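Side-chain contacts in protein CT_858 (Chlamydia trachomatis, PDB 3DOR), which is a secreted chlamydial protease, CPAF, that probably acts as a serine-type endopeptidase and contains a PDZ domain as well as an S41-family peptidase region: residues S152-A155 with S156-H159; G121-V124 with Q125-L128. One frame throughout, in Å; residues are numbered along the deposited sequence.

Contact 1 (S152-A155 with S156-H159)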
ATOM      1  N   SER B 152     -12.354 -14.132  22.567  1.00 30.19           N
ATOM      2  CA  SER B 152     -11.619 -12.988  22.028  1.00 29.85           C
ATOM      3  C   SER B 152     -12.535 -12.133  21.158  1.00 30.06           C
ATOM      4  O   SER B 152     -12.790 -12.463  19.998  1.00 29.61           O
ATOM      5  CB  SER B 152     -10.414 -13.483  21.211  1.00 29.29           C
ATOM      6  OG  SER B 152      -9.568 -12.408  20.861  1.00 30.90           O
ATOM      7  N   ARG B 153     -13.042 -11.042  21.731  1.00 31.21           N
ATOM      8  CA  ARG B 153     -13.951 -10.141  21.023  1.00 30.69           C
ATOM      9  C   ARG B 153     -13.208  -8.855  20.695  1.00 31.96           C
ATOM     10  O   ARG B 153     -12.573  -8.259  21.562  1.00 32.52           O
ATOM     11  CB  ARG B 153     -15.171  -9.834  21.889  1.00 29.02           C
ATOM     12  CG  ARG B 153     -15.839 -11.066  22.472  1.00 30.50           C
ATOM     13  CD  ARG B 153     -16.430 -11.964  21.396  1.00 29.88           C
ATOM     14  NE  ARG B 153     -16.854 -13.233  21.975  1.00 32.81           N
ATOM     15  CZ  ARG B 153     -17.926 -13.394  22.747  1.00 34.42           C
ATOM     16  NH1 ARG B 153     -18.714 -12.367  23.027  1.00 31.93           N
ATOM     17  NH2 ARG B 153     -18.177 -14.577  23.290  1.00 33.32           N
ATOM     18  N   MET B 154     -13.304  -8.415  19.447  1.00 34.01           N
ATOM     19  CA  MET B 154     -12.580  -7.227  19.026  1.00 34.17           C
ATOM     20  C   MET B 154     -13.401  -6.274  18.180  1.00 33.13           C
ATOM     21  O   MET B 154     -13.919  -6.656  17.135  1.00 34.17           O
ATOM     22  CB  MET B 154     -11.337  -7.659  18.247  1.00 34.16           C
ATOM     23  CG  MET B 154     -10.338  -8.446  19.084  1.00 36.70           C
ATOM     24  SD  MET B 154      -9.134  -9.345  18.091  1.00 41.33           S
ATOM     25  CE  MET B 154      -8.161  -7.990  17.486  1.00 41.45           C
ATOM     26  N   ALA B 155     -13.517  -5.029  18.630  1.00 31.95           N
ATOM     27  CA  ALA B 155     -14.268  -4.045  17.863  1.00 33.11           C
ATOM     28  C   ALA B 155     -13.544  -3.841  16.534  1.00 31.25           C
ATOM     29  O   ALA B 155     -14.147  -3.396  15.565  1.00 30.46           O
ATOM     30  CB  ALA B 155     -14.360  -2.711  18.622  1.00 32.39           C
ATOM     31  N   SER B 156     -12.251  -4.171  16.497  1.00 28.97           N
ATOM     32  CA  SER B 156     -11.463  -4.020  15.275  1.00 28.23           C
ATOM     33  C   SER B 156     -11.992  -4.951  14.190  1.00 27.78           C
ATOM     34  O   SER B 156     -11.735  -4.749  13.007  1.00 26.38           O
ATOM     35  CB  SER B 156      -9.973  -4.322  15.534  1.00 28.26           C
ATOM     36  OG  SER B 156      -9.754  -5.686  15.871  1.00 28.65           O
ATOM     37  N   LEU B 157     -12.734  -5.974  14.597  1.00 27.14           N
ATOM     38  CA  LEU B 157     -13.288  -6.910  13.639  1.00 28.04           C
ATOM     39  C   LEU B 157     -14.809  -6.763  13.535  1.00 29.18           C
ATOM     40  O   LEU B 157     -15.479  -7.552  12.861  1.00 26.79           O
ATOM     41  CB  LEU B 157     -12.907  -8.340  14.033  1.00 27.45           C
ATOM     42  CG  LEU B 157     -11.402  -8.643  14.024  1.00 29.37           C
ATOM     43  CD1 LEU B 157     -11.142 -10.102  14.420  1.00 30.10           C
ATOM     44  CD2 LEU B 157     -10.852  -8.369  12.629  1.00 28.40           C
ATOM     45  N   GLY B 158     -15.351  -5.748  14.202  1.00 29.37           N
ATOM     46  CA  GLY B 158     -16.786  -5.528  14.155  1.00 30.83           C
ATOM     47  C   GLY B 158     -17.587  -6.317  15.182  1.00 32.47           C
ATOM     48  O   GLY B 158     -18.814  -6.432  15.063  1.00 31.61           O
ATOM     49  N   HIS B 159     -16.904  -6.865  16.186  1.00 30.93           N
ATOM     50  CA  HIS B 159     -17.583  -7.622  17.232  1.00 33.08           C
ATOM     51  C   HIS B 159     -18.157  -6.671  18.269  1.00 34.54           C
ATOM     52  O   HIS B 159     -17.646  -5.573  18.464  1.00 33.37           O
ATOM     53  CB  HIS B 159     -16.624  -8.539  18.011  1.00 31.83           C
ATOM     54  CG  HIS B 159     -15.862  -9.510  17.171  1.00 32.51           C
ATOM     55  ND1 HIS B 159     -16.302  -9.943  15.938  1.00 33.35           N
ATOM     56  CD2 HIS B 159     -14.710 -10.180  17.417  1.00 29.69           C
ATOM     57  CE1 HIS B 159     -15.456 -10.839  15.463  1.00 33.14           C
ATOM     58  NE2 HIS B 159     -14.482 -11.001  16.341  1.00 31.97           N
TER
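H159 folds back over the end of strand 152-154, and its imidazole lies against the backbone of M154. The contact is local, made where the chain leaves the strand in a short 3-10 turn. CD2 of H159 sits 3.0 Å from M154 N, with that nitrogen close to the ring plane. The ring therefore turns an edge to the strand, and R153 CA lies along the same edge. The H159 CG is anti to its carbonyl carbon (chi1 -56°), which swings the ring back to the strand. CB of L157 lies 3.8 Å above one face of the ring, toward its rim. On M154 the chain bends at chi3 (71°), and this curls the CE methyl round to S156 OG, 3.2 Å away. M154 SD and L157 CD1 make a looser apolar contact at 4.3 Å. Two bonds hold M154 O: L157 N at 2.9 Å and H159 N at 3.1 Å reach it from opposite faces of the carbonyl plane. G158 N bonds to A155 O. NE and NH2 of R153 bond to T149 O and L150 O, at the end of helix 140-150. The arrangement is a 3-10 turn closing a strand of the PDZ domain. Strand 152-154 pairs antiparallel with strand 83-92, and the turn leads into the loop before strand 165-171.

Contact 2 (G121-V124 with Q125-L128)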
ATOM      1  N   GLY B 121     -25.149 -19.315  31.974  1.00 48.74           N
ATOM      2  CA  GLY B 121     -26.384 -20.075  31.974  1.00 47.87           C
ATOM      3  C   GLY B 121     -26.790 -20.604  30.618  1.00 47.21           C
ATOM      4  O   GLY B 121     -27.682 -21.445  30.522  1.00 48.68           O
ATOM      5  N   ALA B 122     -26.145 -20.116  29.565  1.00 46.82           N
ATOM      6  CA  ALA B 122     -26.460 -20.566  28.215  1.00 45.11           C
ATOM      7  C   ALA B 122     -25.464 -21.623  27.760  1.00 43.91           C
ATOM      8  O   ALA B 122     -24.257 -21.460  27.928  1.00 43.86           O
ATOM      9  CB  ALA B 122     -26.441 -19.385  27.254  1.00 44.35           C
ATOM     10  N   PRO B 123     -25.959 -22.736  27.195  1.00 44.01           N
ATOM     11  CA  PRO B 123     -25.039 -23.780  26.733  1.00 43.01           C
ATOM     12  C   PRO B 123     -24.100 -23.213  25.672  1.00 42.87           C
ATOM     13  O   PRO B 123     -24.492 -22.345  24.881  1.00 41.05           O
ATOM     14  CB  PRO B 123     -25.975 -24.863  26.194  1.00 41.97           C
ATOM     15  CG  PRO B 123     -27.232 -24.110  25.846  1.00 44.16           C
ATOM     16  CD  PRO B 123     -27.362 -23.124  26.970  1.00 42.76           C
ATOM     17  N   VAL B 124     -22.861 -23.700  25.671  1.00 42.59           N
ATOM     18  CA  VAL B 124     -21.833 -23.238  24.741  1.00 41.40           C
ATOM     19  C   VAL B 124     -22.325 -23.116  23.305  1.00 40.26           C
ATOM     20  O   VAL B 124     -22.089 -22.105  22.646  1.00 38.45           O
ATOM     21  CB  VAL B 124     -20.609 -24.180  24.731  1.00 42.03           C
ATOM     22  CG1 VAL B 124     -19.426 -23.472  24.088  1.00 42.93           C
ATOM     23  CG2 VAL B 124     -20.274 -24.619  26.132  1.00 43.60           C
ATOM     24  N   GLN B 125     -23.003 -24.156  22.833  1.00 40.31           N
ATOM     25  CA  GLN B 125     -23.527 -24.185  21.478  1.00 42.86           C
ATOM     26  C   GLN B 125     -24.326 -22.934  21.139  1.00 41.77           C
ATOM     27  O   GLN B 125     -24.126 -22.337  20.085  1.00 40.85           O
ATOM     28  CB  GLN B 125     -24.407 -25.420  21.279  1.00 46.35           C
ATOM     29  CG  GLN B 125     -23.752 -26.728  21.717  1.00 51.97           C
ATOM     30  CD  GLN B 125     -23.805 -26.949  23.228  1.00 53.48           C
ATOM     31  OE1 GLN B 125     -23.535 -26.041  24.013  1.00 53.77           O
ATOM     32  NE2 GLN B 125     -24.143 -28.167  23.634  1.00 55.54           N
ATOM     33  N   ASP B 126     -25.227 -22.532  22.030  1.00 42.10           N
ATOM     34  CA  ASP B 126     -26.041 -21.345  21.779  1.00 42.65           C
ATOM     35  C   ASP B 126     -25.190 -20.091  21.738  1.00 41.23           C
ATOM     36  O   ASP B 126     -25.408 -19.213  20.911  1.00 40.97           O
ATOM     37  CB  ASP B 126     -27.130 -21.186  22.842  1.00 45.18           C
ATOM     38  CG  ASP B 126     -28.094 -22.349  22.864  1.00 48.39           C
ATOM     39  OD1 ASP B 126     -28.277 -23.000  21.811  1.00 49.53           O
ATOM     40  OD2 ASP B 126     -28.681 -22.603  23.933  1.00 51.99           O
ATOM     41  N   VAL B 127     -24.225 -20.005  22.642  1.00 40.27           N
ATOM     42  CA  VAL B 127     -23.341 -18.852  22.679  1.00 39.86           C
ATOM     43  C   VAL B 127     -22.584 -18.768  21.357  1.00 38.95           C
ATOM     44  O   VAL B 127     -22.465 -17.697  20.769  1.00 39.66           O
ATOM     45  CB  VAL B 127     -22.337 -18.964  23.845  1.00 40.25           C
ATOM     46  CG1 VAL B 127     -21.393 -17.772  23.849  1.00 38.99           C
ATOM     47  CG2 VAL B 127     -23.095 -19.041  25.161  1.00 41.32           C
ATOM     48  N   LEU B 128     -22.084 -19.908  20.890  1.00 37.65           N
ATOM     49  CA  LEU B 128     -21.350 -19.953  19.636  1.00 38.15           C
ATOM     50  C   LEU B 128     -22.204 -19.501  18.461  1.00 37.67           C
ATOM     51  O   LEU B 128     -21.734 -18.753  17.608  1.00 38.36           O
ATOM     52  CB  LEU B 128     -20.815 -21.365  19.376  1.00 37.20           C
ATOM     53  CG  LEU B 128     -19.514 -21.695  20.110  1.00 40.23           C
ATOM     54  CD1 LEU B 128     -19.142 -23.156  19.907  1.00 40.06           C
ATOM     55  CD2 LEU B 128     -18.405 -20.785  19.591  1.00 40.24           C
TER
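P123 and V127 meet at the first turn of helix 124-130, where P123 holds the N-cap position. The amide of V127 bonds to P123 O at 3.2 Å, in the carbonyl plane and fairly straight (163°). D126 N gives the same oxygen a second, weak bond at 3.0 Å. One residue on, L128 N bonds to V124 O at 2.8 Å and comes in nearly end-on to the carbonyl. Apolar groups pack beside these bonds. CG2 of V127 lies 4.0 Å from A122 CB and also approaches P123 O. A chi1 of 178° sends V127 CG1 opposite the backbone N and leaves CG2 on the side facing A122. CG1 of V124 meets L128 CD1 at 4.2 Å. The Q125 chain bends at chi2 (80°) and brings its amide back to the start of the helix. OE1 then lies 3.5 Å from P123 CB. It is 2.9 Å from V124 N, but the angle is too poor for a hydrogen bond. Further out, V124 packs on L116 and V127 on V119, both on strand 115-119. A backbone bond joins V124 to L117, and V127 O accepts from T130 OG1. The chemistry is that of a helix start: P123 O and V124 O are satisfied by main-chain amides, while Q125 OE1 is buried with no hydrogen-bond partner in the model, probably at some energetic cost.

Contacts 1 and 2 lie in series along the chain, both within the PDZ-domain range. Their centres are 19 Å apart; their nearest atoms come within about 5 Å without touching. Both reach the same antiparallel sheet, contact 2 through strands 122-123 and 115-119, contact 1 through strands 152-154 and 83-92. Helix 140-150 lies between them in sequence. R153 of contact 1 also touches L131, just past the helix of contact 2. One contact marks a strand leading into a helix, the other a strand leaving through a 3-10 turn.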